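Local structure of 2-C-methyl-D-erythritol 4-phosphate cytidylyltransferase (Anaerococcus prevotii, 4KT7) at residues A[86-91]-A[178-183]; A[94-99]-A[174-179]; A[105-110]-A[119-124]; A[126-129]-A[133-136]; A[188-191]-A[195-198]. The protein probably catalyses the transfer of a cytidylyl group from CTP to 2-C-methyl-D-erythritol 4-phosphate, releasing diphosphate, in the DXP pathway to isoprenoids. All coordinates share one frame; numbering follows the deposited sequence.

Contact 1: residues A[86-91]-A[178-183]; sequences TTRELS and AMYEKY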
# COMPACT_ATOMS: atom_id res chain seq x y z
N THR A 86 -15.67 -21.77 0.03
CA THR A 86 -14.31 -21.94 -0.50
C THR A 86 -13.67 -20.69 -1.14
O THR A 86 -12.52 -20.75 -1.56
CB THR A 86 -14.24 -23.09 -1.51
OG1 THR A 86 -15.31 -22.94 -2.44
CG2 THR A 86 -14.34 -24.46 -0.80
N THR A 87 -14.42 -19.60 -1.26
CA THR A 87 -13.83 -18.32 -1.69
C THR A 87 -14.42 -17.22 -0.83
O THR A 87 -15.45 -17.44 -0.17
CB THR A 87 -14.10 -17.97 -3.17
OG1 THR A 87 -15.51 -17.76 -3.38
CG2 THR A 87 -13.61 -19.07 -4.12
N ARG A 88 -13.79 -16.05 -0.84
CA ARG A 88 -14.32 -14.89 -0.12
C ARG A 88 -15.76 -14.66 -0.52
O ARG A 88 -16.62 -14.43 0.33
CB ARG A 88 -13.52 -13.61 -0.42
CG ARG A 88 -13.91 -12.40 0.44
CD ARG A 88 -13.37 -11.08 -0.13
NE ARG A 88 -13.88 -10.81 -1.47
CZ ARG A 88 -15.11 -10.35 -1.73
NH1 ARG A 88 -15.97 -10.14 -0.74
NH2 ARG A 88 -15.48 -10.12 -2.99
N GLU A 89 -16.04 -14.73 -1.82
CA GLU A 89 -17.36 -14.40 -2.32
C GLU A 89 -18.42 -15.42 -1.88
O GLU A 89 -19.51 -15.04 -1.46
CB GLU A 89 -17.34 -14.26 -3.85
CG GLU A 89 -16.61 -13.01 -4.33
CD GLU A 89 -15.11 -13.19 -4.37
OE1 GLU A 89 -14.65 -14.36 -4.46
OE2 GLU A 89 -14.38 -12.17 -4.29
N LEU A 90 -18.11 -16.70 -2.01
CA LEU A 90 -19.05 -17.74 -1.60
C LEU A 90 -19.30 -17.68 -0.10
O LEU A 90 -20.42 -17.93 0.38
CB LEU A 90 -18.54 -19.11 -2.01
CG LEU A 90 -18.57 -19.43 -3.52
CD1 LEU A 90 -17.77 -20.71 -3.77
CD2 LEU A 90 -19.98 -19.63 -3.99
N SER A 91 -18.26 -17.31 0.66
CA SER A 91 -18.43 -17.05 2.08
C SER A 91 -19.39 -15.89 2.35
O SER A 91 -20.30 -16.00 3.17
CB SER A 91 -17.06 -16.79 2.72
OG SER A 91 -16.34 -18.01 2.81
N ALA A 178 -28.92 -9.06 -4.98
CA ALA A 178 -29.23 -9.30 -6.40
C ALA A 178 -27.94 -9.35 -7.23
O ALA A 178 -27.78 -10.19 -8.13
CB ALA A 178 -30.18 -8.22 -6.94
N MSE A 179 -27.02 -8.44 -6.94
CA MSE A 179 -25.73 -8.41 -7.62
C MSE A 179 -24.99 -9.72 -7.38
O MSE A 179 -24.32 -10.23 -8.28
CB MSE A 179 -24.87 -7.25 -7.09
CG MSE A 179 -25.33 -5.82 -7.44
SE MSE A 179 -25.43 -5.57 -9.36
CE MSE A 179 -27.34 -5.91 -9.55
N TYR A 180 -25.10 -10.25 -6.16
CA TYR A 180 -24.43 -11.49 -5.81
C TYR A 180 -24.97 -12.68 -6.59
O TYR A 180 -24.21 -13.55 -7.05
CB TYR A 180 -24.46 -11.73 -4.29
CG TYR A 180 -23.09 -11.57 -3.68
CD1 TYR A 180 -22.61 -10.33 -3.31
CD2 TYR A 180 -22.24 -12.66 -3.55
CE1 TYR A 180 -21.33 -10.17 -2.78
CE2 TYR A 180 -20.97 -12.52 -3.03
CZ TYR A 180 -20.52 -11.28 -2.65
OH TYR A 180 -19.25 -11.14 -2.14
N GLU A 181 -26.29 -12.72 -6.78
CA GLU A 181 -26.86 -13.79 -7.59
C GLU A 181 -26.39 -13.69 -9.04
O GLU A 181 -26.10 -14.71 -9.66
CB GLU A 181 -28.38 -13.76 -7.51
CG GLU A 181 -28.88 -14.06 -6.13
CD GLU A 181 -30.40 -14.21 -6.08
OE1 GLU A 181 -31.11 -13.20 -6.28
OE2 GLU A 181 -30.87 -15.35 -5.85
N LYS A 182 -26.31 -12.47 -9.58
CA LYS A 182 -25.73 -12.26 -10.90
C LYS A 182 -24.27 -12.71 -10.97
O LYS A 182 -23.85 -13.33 -11.94
CB LYS A 182 -25.80 -10.78 -11.29
CG LYS A 182 -27.15 -10.33 -11.77
CD LYS A 182 -27.13 -8.84 -12.05
CE LYS A 182 -28.29 -8.44 -12.93
NZ LYS A 182 -28.25 -9.13 -14.26
N TYR A 183 -23.51 -12.39 -9.94
CA TYR A 183 -22.11 -12.81 -9.87
C TYR A 183 -21.95 -14.32 -9.89
O TYR A 183 -21.10 -14.87 -10.59
CB TYR A 183 -21.44 -12.25 -8.62
CG TYR A 183 -20.01 -12.72 -8.45
CD1 TYR A 183 -19.00 -12.23 -9.26
CD2 TYR A 183 -19.68 -13.66 -7.48
CE1 TYR A 183 -17.69 -12.67 -9.11
CE2 TYR A 183 -18.38 -14.11 -7.33
CZ TYR A 183 -17.38 -13.61 -8.15
OH TYR A 183 -16.08 -14.04 -8.00

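Contact 2: residues A[94-99]-A[174-179]; sequences EGLKAL and KLIYAM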
# COMPACT_ATOMS: atom_id res chain seq x y z
N GLU A 94 -23.00 -16.91 1.86
CA GLU A 94 -23.56 -17.66 2.99
C GLU A 94 -23.99 -16.66 4.07
O GLU A 94 -25.00 -16.86 4.75
CB GLU A 94 -22.55 -18.63 3.59
CG GLU A 94 -22.20 -19.83 2.75
CD GLU A 94 -23.43 -20.60 2.30
OE1 GLU A 94 -24.18 -21.11 3.18
OE2 GLU A 94 -23.65 -20.69 1.08
N GLY A 95 -23.20 -15.61 4.24
CA GLY A 95 -23.53 -14.57 5.20
C GLY A 95 -24.81 -13.85 4.76
O GLY A 95 -25.69 -13.61 5.57
N LEU A 96 -24.90 -13.52 3.47
CA LEU A 96 -26.07 -12.81 2.94
C LEU A 96 -27.35 -13.64 3.01
O LEU A 96 -28.44 -13.08 3.23
CB LEU A 96 -25.86 -12.38 1.49
CG LEU A 96 -24.81 -11.28 1.22
CD1 LEU A 96 -24.50 -11.26 -0.26
CD2 LEU A 96 -25.32 -9.89 1.66
N LYS A 97 -27.23 -14.95 2.82
CA LYS A 97 -28.39 -15.86 2.91
C LYS A 97 -28.94 -15.96 4.32
O LYS A 97 -30.12 -16.30 4.52
CB LYS A 97 -28.00 -17.27 2.42
CG LYS A 97 -28.05 -17.46 0.91
CD LYS A 97 -27.88 -18.95 0.56
CE LYS A 97 -26.47 -19.42 0.81
NZ LYS A 97 -26.28 -20.88 0.57
N ALA A 98 -28.09 -15.70 5.31
CA ALA A 98 -28.47 -15.89 6.72
C ALA A 98 -29.01 -14.62 7.40
O ALA A 98 -29.29 -14.62 8.60
CB ALA A 98 -27.29 -16.43 7.52
N LEU A 99 -29.15 -13.55 6.64
CA LEU A 99 -29.62 -12.28 7.20
C LEU A 99 -31.10 -12.37 7.58
O LEU A 99 -31.88 -13.08 6.95
CB LEU A 99 -29.39 -11.11 6.22
CG LEU A 99 -27.93 -10.79 5.85
CD1 LEU A 99 -27.81 -9.56 4.96
CD2 LEU A 99 -27.09 -10.61 7.10
N LYS A 174 -31.10 -5.56 -0.80
CA LYS A 174 -31.64 -6.21 -2.00
C LYS A 174 -30.70 -6.04 -3.17
O LYS A 174 -30.51 -6.95 -3.98
CB LYS A 174 -33.01 -5.64 -2.38
CG LYS A 174 -34.11 -6.05 -1.45
CD LYS A 174 -35.47 -5.97 -2.13
CE LYS A 174 -36.56 -6.52 -1.23
NZ LYS A 174 -37.85 -6.70 -1.96
N LEU A 175 -30.09 -4.88 -3.26
CA LEU A 175 -29.21 -4.60 -4.37
C LEU A 175 -28.00 -5.50 -4.33
O LEU A 175 -27.72 -6.19 -5.30
CB LEU A 175 -28.80 -3.14 -4.36
CG LEU A 175 -28.02 -2.66 -5.58
CD1 LEU A 175 -28.76 -3.04 -6.85
CD2 LEU A 175 -27.84 -1.14 -5.50
N ILE A 176 -27.26 -5.50 -3.21
CA ILE A 176 -26.07 -6.35 -3.13
C ILE A 176 -26.41 -7.83 -3.25
O ILE A 176 -25.68 -8.58 -3.89
CB ILE A 176 -25.20 -6.06 -1.89
CG1 ILE A 176 -23.80 -6.66 -2.07
CG2 ILE A 176 -25.83 -6.60 -0.63
CD1 ILE A 176 -23.08 -6.12 -3.30
N TYR A 177 -27.54 -8.25 -2.66
CA TYR A 177 -27.95 -9.64 -2.81
C TYR A 177 -28.22 -9.96 -4.28
O TYR A 177 -27.81 -11.01 -4.78
CB TYR A 177 -29.20 -9.93 -1.97
CG TYR A 177 -29.53 -11.41 -1.82
CD1 TYR A 177 -30.20 -12.10 -2.83
CD2 TYR A 177 -29.20 -12.10 -0.66
CE1 TYR A 177 -30.51 -13.46 -2.69
CE2 TYR A 177 -29.53 -13.45 -0.50
CZ TYR A 177 -30.18 -14.12 -1.52
OH TYR A 177 -30.49 -15.46 -1.37
N ALA A 178 -28.92 -9.06 -4.98
CA ALA A 178 -29.23 -9.30 -6.40
C ALA A 178 -27.94 -9.35 -7.23
O ALA A 178 -27.78 -10.19 -8.13
CB ALA A 178 -30.18 -8.22 -6.94
N MSE A 179 -27.02 -8.44 -6.94
CA MSE A 179 -25.73 -8.41 -7.62
C MSE A 179 -24.99 -9.72 -7.38
O MSE A 179 -24.32 -10.23 -8.28
CB MSE A 179 -24.87 -7.25 -7.09
CG MSE A 179 -25.33 -5.82 -7.44
SE MSE A 179 -25.43 -5.57 -9.36
CE MSE A 179 -27.34 -5.91 -9.55

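Contact 3: residues A[105-110]-A[119-124]; sequences LVLTHD and ELFLKT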
# COMPACT_ATOMS: atom_id res chain seq x y z
N LEU A 105 -30.34 -3.10 5.01
CA LEU A 105 -29.00 -2.57 4.77
C LEU A 105 -27.96 -3.54 5.31
O LEU A 105 -28.18 -4.13 6.37
CB LEU A 105 -28.83 -1.21 5.47
CG LEU A 105 -29.78 -0.09 5.05
CD1 LEU A 105 -29.72 1.08 6.03
CD2 LEU A 105 -29.46 0.39 3.63
N VAL A 106 -26.85 -3.74 4.61
CA VAL A 106 -25.84 -4.68 5.09
C VAL A 106 -24.45 -4.06 5.02
O VAL A 106 -24.06 -3.49 4.00
CB VAL A 106 -25.87 -6.03 4.33
CG1 VAL A 106 -25.85 -5.82 2.84
CG2 VAL A 106 -24.71 -6.93 4.75
N LEU A 107 -23.74 -4.14 6.14
CA LEU A 107 -22.35 -3.74 6.21
C LEU A 107 -21.49 -5.00 6.27
O LEU A 107 -21.82 -5.97 6.96
CB LEU A 107 -22.14 -2.86 7.46
CG LEU A 107 -20.73 -2.43 7.88
CD1 LEU A 107 -20.79 -1.03 8.52
CD2 LEU A 107 -20.12 -3.42 8.87
N THR A 108 -20.38 -5.02 5.54
CA THR A 108 -19.48 -6.17 5.57
C THR A 108 -18.16 -5.70 6.14
O THR A 108 -17.80 -4.53 5.96
CB THR A 108 -19.26 -6.75 4.17
OG1 THR A 108 -18.65 -5.75 3.33
CG2 THR A 108 -20.60 -7.13 3.57
N HIS A 109 -17.42 -6.58 6.81
CA HIS A 109 -16.10 -6.19 7.33
C HIS A 109 -15.25 -7.43 7.55
O HIS A 109 -15.79 -8.48 7.93
CB HIS A 109 -16.25 -5.43 8.65
CG HIS A 109 -14.94 -4.96 9.23
ND1 HIS A 109 -14.24 -3.88 8.71
CD2 HIS A 109 -14.23 -5.40 10.29
CE1 HIS A 109 -13.16 -3.68 9.45
NE2 HIS A 109 -13.12 -4.58 10.41
N ASP A 110 -13.94 -7.30 7.30
CA ASP A 110 -13.01 -8.41 7.47
C ASP A 110 -12.75 -8.65 8.95
O ASP A 110 -12.33 -7.74 9.67
CB ASP A 110 -11.64 -8.11 6.83
CG ASP A 110 -11.71 -7.90 5.32
OD1 ASP A 110 -12.65 -8.45 4.68
OD2 ASP A 110 -10.82 -7.20 4.77
N GLU A 119 -16.02 4.88 14.96
CA GLU A 119 -16.37 6.02 14.12
C GLU A 119 -16.35 5.70 12.63
O GLU A 119 -17.15 6.24 11.86
CB GLU A 119 -15.42 7.19 14.41
CG GLU A 119 -15.83 8.49 13.76
CD GLU A 119 -14.65 9.42 13.53
OE1 GLU A 119 -13.53 8.93 13.28
OE2 GLU A 119 -14.86 10.66 13.60
N LEU A 120 -15.45 4.82 12.21
CA LEU A 120 -15.38 4.45 10.81
C LEU A 120 -16.61 3.66 10.40
O LEU A 120 -17.13 3.82 9.29
CB LEU A 120 -14.12 3.64 10.54
CG LEU A 120 -13.88 3.24 9.09
CD1 LEU A 120 -13.78 4.48 8.22
CD2 LEU A 120 -12.61 2.37 8.95
N PHE A 121 -17.07 2.77 11.29
CA PHE A 121 -18.31 2.04 11.02
C PHE A 121 -19.52 2.96 10.96
O PHE A 121 -20.38 2.79 10.10
CB PHE A 121 -18.54 0.97 12.09
CG PHE A 121 -17.57 -0.19 11.99
CD1 PHE A 121 -17.79 -1.21 11.09
CD2 PHE A 121 -16.45 -0.24 12.82
CE1 PHE A 121 -16.90 -2.29 11.00
CE2 PHE A 121 -15.57 -1.31 12.73
CZ PHE A 121 -15.79 -2.33 11.82
N LEU A 122 -19.59 3.92 11.88
CA LEU A 122 -20.69 4.90 11.87
C LEU A 122 -20.66 5.75 10.60
O LEU A 122 -21.70 6.03 10.01
CB LEU A 122 -20.60 5.80 13.10
CG LEU A 122 -20.85 5.12 14.45
CD1 LEU A 122 -20.68 6.10 15.62
CD2 LEU A 122 -22.24 4.50 14.48
N LYS A 123 -19.46 6.16 10.18
CA LYS A 123 -19.34 6.97 8.96
C LYS A 123 -19.79 6.18 7.74
O LYS A 123 -20.41 6.74 6.82
CB LYS A 123 -17.90 7.43 8.76
CG LYS A 123 -17.51 8.59 9.68
CD LYS A 123 -15.98 8.63 9.88
CE LYS A 123 -15.26 8.83 8.56
NZ LYS A 123 -13.76 8.66 8.66
N THR A 124 -19.45 4.90 7.72
CA THR A 124 -19.85 4.04 6.61
C THR A 124 -21.37 3.88 6.61
O THR A 124 -22.01 3.99 5.57
CB THR A 124 -19.18 2.66 6.73
OG1 THR A 124 -17.78 2.85 6.84
CG2 THR A 124 -19.47 1.81 5.51

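Contact 4: residues A[126-129]-A[133-136]; sequences NALR and AVIT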
# COMPACT_ATOMS: atom_id res chain seq x y z
N ASN A 126 -23.65 6.00 7.95
CA ASN A 126 -24.27 7.27 7.60
C ASN A 126 -24.20 7.62 6.11
O ASN A 126 -25.04 8.37 5.62
CB ASN A 126 -23.72 8.42 8.46
CG ASN A 126 -24.20 8.34 9.90
OD1 ASN A 126 -25.20 7.67 10.20
ND2 ASN A 126 -23.51 9.03 10.79
N ALA A 127 -23.23 7.07 5.39
CA ALA A 127 -23.17 7.31 3.96
C ALA A 127 -24.31 6.58 3.22
O ALA A 127 -24.66 6.93 2.09
CB ALA A 127 -21.82 6.91 3.40
N LEU A 128 -24.91 5.58 3.88
CA LEU A 128 -26.05 4.87 3.29
C LEU A 128 -27.31 5.71 3.24
O LEU A 128 -28.28 5.33 2.59
CB LEU A 128 -26.34 3.58 4.04
CG LEU A 128 -25.31 2.46 3.91
CD1 LEU A 128 -25.54 1.47 5.04
CD2 LEU A 128 -25.46 1.79 2.56
N ARG A 129 -27.30 6.87 3.90
CA ARG A 129 -28.47 7.73 3.88
C ARG A 129 -28.82 8.17 2.45
O ARG A 129 -30.00 8.27 2.09
CB ARG A 129 -28.29 8.95 4.79
CG ARG A 129 -29.57 9.79 4.95
CD ARG A 129 -29.38 10.96 5.93
NE ARG A 129 -28.22 11.78 5.55
CZ ARG A 129 -28.28 12.83 4.74
NH1 ARG A 129 -29.44 13.19 4.21
NH2 ARG A 129 -27.17 13.51 4.46
N ALA A 133 -24.37 2.17 -2.18
CA ALA A 133 -23.13 1.43 -2.00
C ALA A 133 -22.09 2.38 -1.45
O ALA A 133 -22.00 3.53 -1.88
CB ALA A 133 -22.66 0.85 -3.32
N VAL A 134 -21.32 1.91 -0.46
CA VAL A 134 -20.36 2.73 0.25
C VAL A 134 -19.12 1.87 0.50
O VAL A 134 -19.25 0.73 0.92
CB VAL A 134 -20.94 3.15 1.62
CG1 VAL A 134 -19.96 4.06 2.38
CG2 VAL A 134 -22.32 3.84 1.46
N ILE A 135 -17.92 2.39 0.23
CA ILE A 135 -16.71 1.65 0.60
C ILE A 135 -15.77 2.56 1.36
O ILE A 135 -15.87 3.78 1.24
CB ILE A 135 -15.96 1.10 -0.63
CG1 ILE A 135 -15.42 2.25 -1.48
CG2 ILE A 135 -16.90 0.26 -1.47
CD1 ILE A 135 -14.63 1.77 -2.71
N THR A 136 -14.86 1.98 2.15
CA THR A 136 -13.86 2.78 2.87
C THR A 136 -12.54 2.65 2.09
O THR A 136 -12.24 1.57 1.59
CB THR A 136 -13.66 2.29 4.31
OG1 THR A 136 -13.60 0.86 4.29
CG2 THR A 136 -14.82 2.71 5.17

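Contact 5: residues A[188-191]-A[195-198]; sequences FKVT and QLFE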
# COMPACT_ATOMS: atom_id res chain seq x y z
N PHE A 188 -17.33 -13.91 -14.08
CA PHE A 188 -16.51 -12.78 -13.64
C PHE A 188 -15.74 -13.12 -12.36
O PHE A 188 -16.22 -13.88 -11.50
CB PHE A 188 -17.40 -11.57 -13.35
CG PHE A 188 -18.06 -10.97 -14.57
CD1 PHE A 188 -17.35 -10.82 -15.76
CD2 PHE A 188 -19.39 -10.56 -14.52
CE1 PHE A 188 -17.96 -10.26 -16.88
CE2 PHE A 188 -20.00 -10.00 -15.64
CZ PHE A 188 -19.28 -9.86 -16.82
N LYS A 189 -14.55 -12.52 -12.22
CA LYS A 189 -13.83 -12.53 -10.95
C LYS A 189 -13.68 -11.08 -10.45
O LYS A 189 -13.24 -10.21 -11.20
CB LYS A 189 -12.47 -13.22 -11.11
CG LYS A 189 -11.91 -13.14 -12.52
CD LYS A 189 -10.83 -14.20 -12.77
CE LYS A 189 -10.10 -13.96 -14.10
NZ LYS A 189 -9.26 -15.13 -14.51
N VAL A 190 -14.10 -10.82 -9.21
CA VAL A 190 -14.07 -9.46 -8.69
C VAL A 190 -12.95 -9.25 -7.67
O VAL A 190 -12.53 -10.19 -6.99
CB VAL A 190 -15.41 -9.06 -8.03
CG1 VAL A 190 -16.55 -9.22 -9.02
CG2 VAL A 190 -15.66 -9.88 -6.78
N THR A 191 -12.46 -8.02 -7.59
CA THR A 191 -11.47 -7.66 -6.58
C THR A 191 -12.15 -7.46 -5.23
O THR A 191 -11.55 -7.73 -4.19
CB THR A 191 -10.69 -6.39 -6.96
OG1 THR A 191 -11.60 -5.30 -7.19
CG2 THR A 191 -9.86 -6.64 -8.21
N GLN A 195 -16.95 -3.84 -6.84
CA GLN A 195 -16.65 -3.91 -8.28
C GLN A 195 -17.82 -4.57 -9.02
O GLN A 195 -17.95 -4.44 -10.25
CB GLN A 195 -15.34 -4.65 -8.57
CG GLN A 195 -14.87 -4.51 -10.03
CD GLN A 195 -13.57 -5.22 -10.31
OE1 GLN A 195 -13.23 -6.20 -9.65
NE2 GLN A 195 -12.82 -4.73 -11.30
N LEU A 196 -18.69 -5.24 -8.28
CA LEU A 196 -19.89 -5.82 -8.90
C LEU A 196 -20.67 -4.72 -9.63
O LEU A 196 -21.30 -4.96 -10.66
CB LEU A 196 -20.77 -6.50 -7.84
CG LEU A 196 -20.19 -7.81 -7.28
CD1 LEU A 196 -21.13 -8.39 -6.20
CD2 LEU A 196 -19.98 -8.83 -8.38
N PHE A 197 -20.59 -3.50 -9.11
CA PHE A 197 -21.33 -2.40 -9.70
C PHE A 197 -20.84 -2.04 -11.08
O PHE A 197 -21.61 -1.58 -11.92
CB PHE A 197 -21.34 -1.20 -8.75
CG PHE A 197 -22.28 -1.38 -7.60
CD1 PHE A 197 -21.97 -2.28 -6.58
CD2 PHE A 197 -23.47 -0.69 -7.54
CE1 PHE A 197 -22.85 -2.48 -5.53
CE2 PHE A 197 -24.34 -0.88 -6.48
CZ PHE A 197 -24.03 -1.78 -5.48
N GLU A 198 -19.55 -2.28 -11.33
CA GLU A 198 -18.99 -2.01 -12.64
C GLU A 198 -19.31 -3.14 -13.59
O GLU A 198 -19.67 -2.91 -14.74
CB GLU A 198 -17.47 -1.81 -12.55
CG GLU A 198 -17.07 -0.55 -11.80
CD GLU A 198 -15.61 -0.57 -11.36
OE1 GLU A 198 -14.71 -0.60 -12.24
OE2 GLU A 198 -15.37 -0.55 -10.13

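Contact 1: residues A[86-91]-A[178-183]
In this alpha/beta cytidylyltransferase fold, helix 88-97 lies beside helix 173-184, and their partly buried interface opens with Glu-89 set against two tyrosines, Tyr-180 and Tyr-183. Long, flat side chains suit the place, since the backbones stay well apart: the nearest CA atoms, of Glu-89 and Tyr-180, are 8.4 Å from each other. Tyr-180 brings its ring edge to the backbone, where Glu-89 O lies near the ring plane, 3.3 Å from Tyr-180 CE2. Its hydroxyl continues past Glu-89 to a hydrogen bond with Asp-193, which also forms a salt bridge with Arg-88, so the phenol and the guanidinium share one carboxylate. With an alanine in place of Tyr-180, Asp-193 would probably lose its hydroxyl partner and a gap would open beside the first turn of helix 88-97. Tyr-183 swings its ring away from its own backbone N (chi1 176°) and reaches Glu-89 by its far end, Tyr-183 CE2 standing 3.6 Å from Glu-89 CB. The Glu-89 carboxylate turns back within its own helix, where OE2 meets Arg-88 NH2 at 2.7 Å in a salt bridge whose hydrogen bond is weak, bent to 120°. Thr-87 is the N-cap of this helix: its OG1 accepts from Leu-90 N at 3.1 Å, nearly straight at 171°.

Contact 2: residues A[94-99]-A[174-179]
Lys-97, which packs on Tyr-177 across the contact, carries the shortest polar bond here: its NZ donates to Glu-94 OE2 at 2.7 Å, a salt bridge between residues three apart on helix 88-97. The ammonium comes from the syn side of the carboxylate, 27° out of its plane. A bend at chi3 (-71°) swings the lysine chain back along its own helix, taking the charge away from the partner helix while the aliphatic part stays behind. There Lys-97 CG lies 3.9 Å from Tyr-177 OH, a contact suited to a residue that is oily along its length and charged only at its end. Tyr-177 reaches across from helix 173-184 and turns one ring edge to Leu-96. On that edge Tyr-177 CD2 is 4.0 Å from Leu-96 CB, and CE2 lies 3.9 Å from Leu-96 O, which sits in the ring plane, a van der Waals approach. Deeper in, Leu-96 and Ile-176 cross at about a right angle, CD2 of the leucine meeting CG2 of the isoleucine at 4.0 Å. Both branched residues also reach down to the sheet, Leu-96 on Ile-13 and Ile-176 on Val-106. Across the interface, then, the helices are joined by apolar and aromatic packing that grows oilier toward the sheet, whereas the charges pair within a single helix at the solvent-facing margin.

Contact 3: residues A[105-110]-A[119-124]
Leu-107 is the first residue of strand 105-110 to meet helix 118-127. Its chi1 of 173° carries the branch out from the strand and sets both methyls at the edge of the Phe-121 ring; CD2 comes to 3.9 Å from Phe-121 CD1. The other methyl, CD1, also reaches Thr-124 CG2 at 4.3 Å. Two residues on, past Thr-108, which points away, His-109 offers the helix a flat face. Phe-121 CZ stands 3.6 Å above the centre of the imidazole plane in an edge-to-face (T-shaped) pair, with centroids 4.8 Å apart and planes at 68°. Phenylalanine suits this buried spot because one ring edge serves both the leucine and the histidine. The imidazole is polar as well as flat, and its NE2 forms a hydrogen bond with Arg-113 O in the connecting loop. Replacing His-109 by an alanine would probably leave the Phe-121 edge without a ring to face and Arg-113 O without this donor. On the helix, Thr-124 satisfies its buried hydroxyl locally: OG1 donates to Leu-120 O at 2.7 Å, while Thr-124 N reaches the same oxygen from the opposite face of its plane. Strand and helix run in roughly opposite directions, 145° between them, with axes 10.5 Å apart, as in the first half of a beta-alpha-beta crossover, here leading from strand 105-110 over strand 168-172 to strand 133-139.

Contact 4: residues A[126-129]-A[133-136]
Ala-127 and Val-134 face each other with CA atoms 6.5 Å apart, where the chain comes off helix 118-127 and turns back into strand 133-139, and a backbone bond from Arg-129 N to Asn-126 O (3.2 Å) bridges the chain as it leaves the helix. So close an approach calls for small residues. Ala-127 has only a methyl to offer, and its CB sits against both branches of Val-134, 3.6 Å from CG1 and 3.7 Å from CG2. The valine's chi1 of -178° is what turns both methyls to that one CB, spreading them toward Ala-127 and Leu-128. CG2 does double duty, also packing on Leu-128 CD2 at 3.9 Å. Being longer, the leucine side chain starts off to one side and brings its end back to the strand. All of this is apolar packing, fitting for a buried beta-branched residue in a strand beneath a helix. Within the sheet, Val-134 is joined by backbone hydrogen bonds to Ala-170 of strand 168-172, and its neighbours Ala-133 and Ile-135 bond to strand 206-210. Val-209 of that strand and Thr-124, one turn back in helix 118-127, extend the packing round Val-134, while Ile-135 meets Lys-145 of the second subunit.

Contact 5: residues A[188-191]-A[195-198]
The polar part of this contact centres on Gln-195 OE1, which lies beside Thr-191. Thr-191 N donates to it at 2.9 Å with an N-H...O angle of 170°, and the C=O...N angle is 166°, so the N-H meets the oxygen almost head on. Thr-191 OG1 is also close to Gln-195 OE1, at 3.1 Å. Glutamine suits the task through its length: the chain is stretched out from chi1 (-169°) onward, and the amide reaches from beside helix 196-199 to the loop. The apolar part lies next to it, where Val-190 CG1 touches Leu-196 CD2 at 3.5 Å. Val-190 points toward segment 195-198, and both residues also pack on Tyr-183 of helix 173-184, while Val-190 further touches Arg-88 and Glu-89. The second subunit borders the same region: its Thr-143 packs on Thr-191, its Thr-156 packs on Gln-195, and that threonine's hydroxyl bonds to Glu-198. A side-chain carbonyl thus takes up an N-H of a loop that belongs to no strand, and one directional bond ties the loop to the residues that follow, beside a small apolar contact.

Contacts 1 and 2 join the same two helices, 88-97 and 173-184, with centres about 9 Å apart. Contact 5 comes later in the chain and packs against contact 1, centres about 10 Å apart, mainly through Tyr-183, with Glu-89 also touching Val-190. Contacts 3 and 4, centres about 8 Å apart, share helix 118-127 and are nested within the long loops that contacts 1 and 2 close. Strand 105-110 separates the two groups: Val-106 touches contact 2 while Leu-107 and His-109 face helix 118-127, so helices cover both faces of the mixed sheet. Ala-133 also meets Phe-197, linking contacts 4 and 5. Together they describe a layered alpha/beta domain, with contacts 4 and 5 reaching the second subunit.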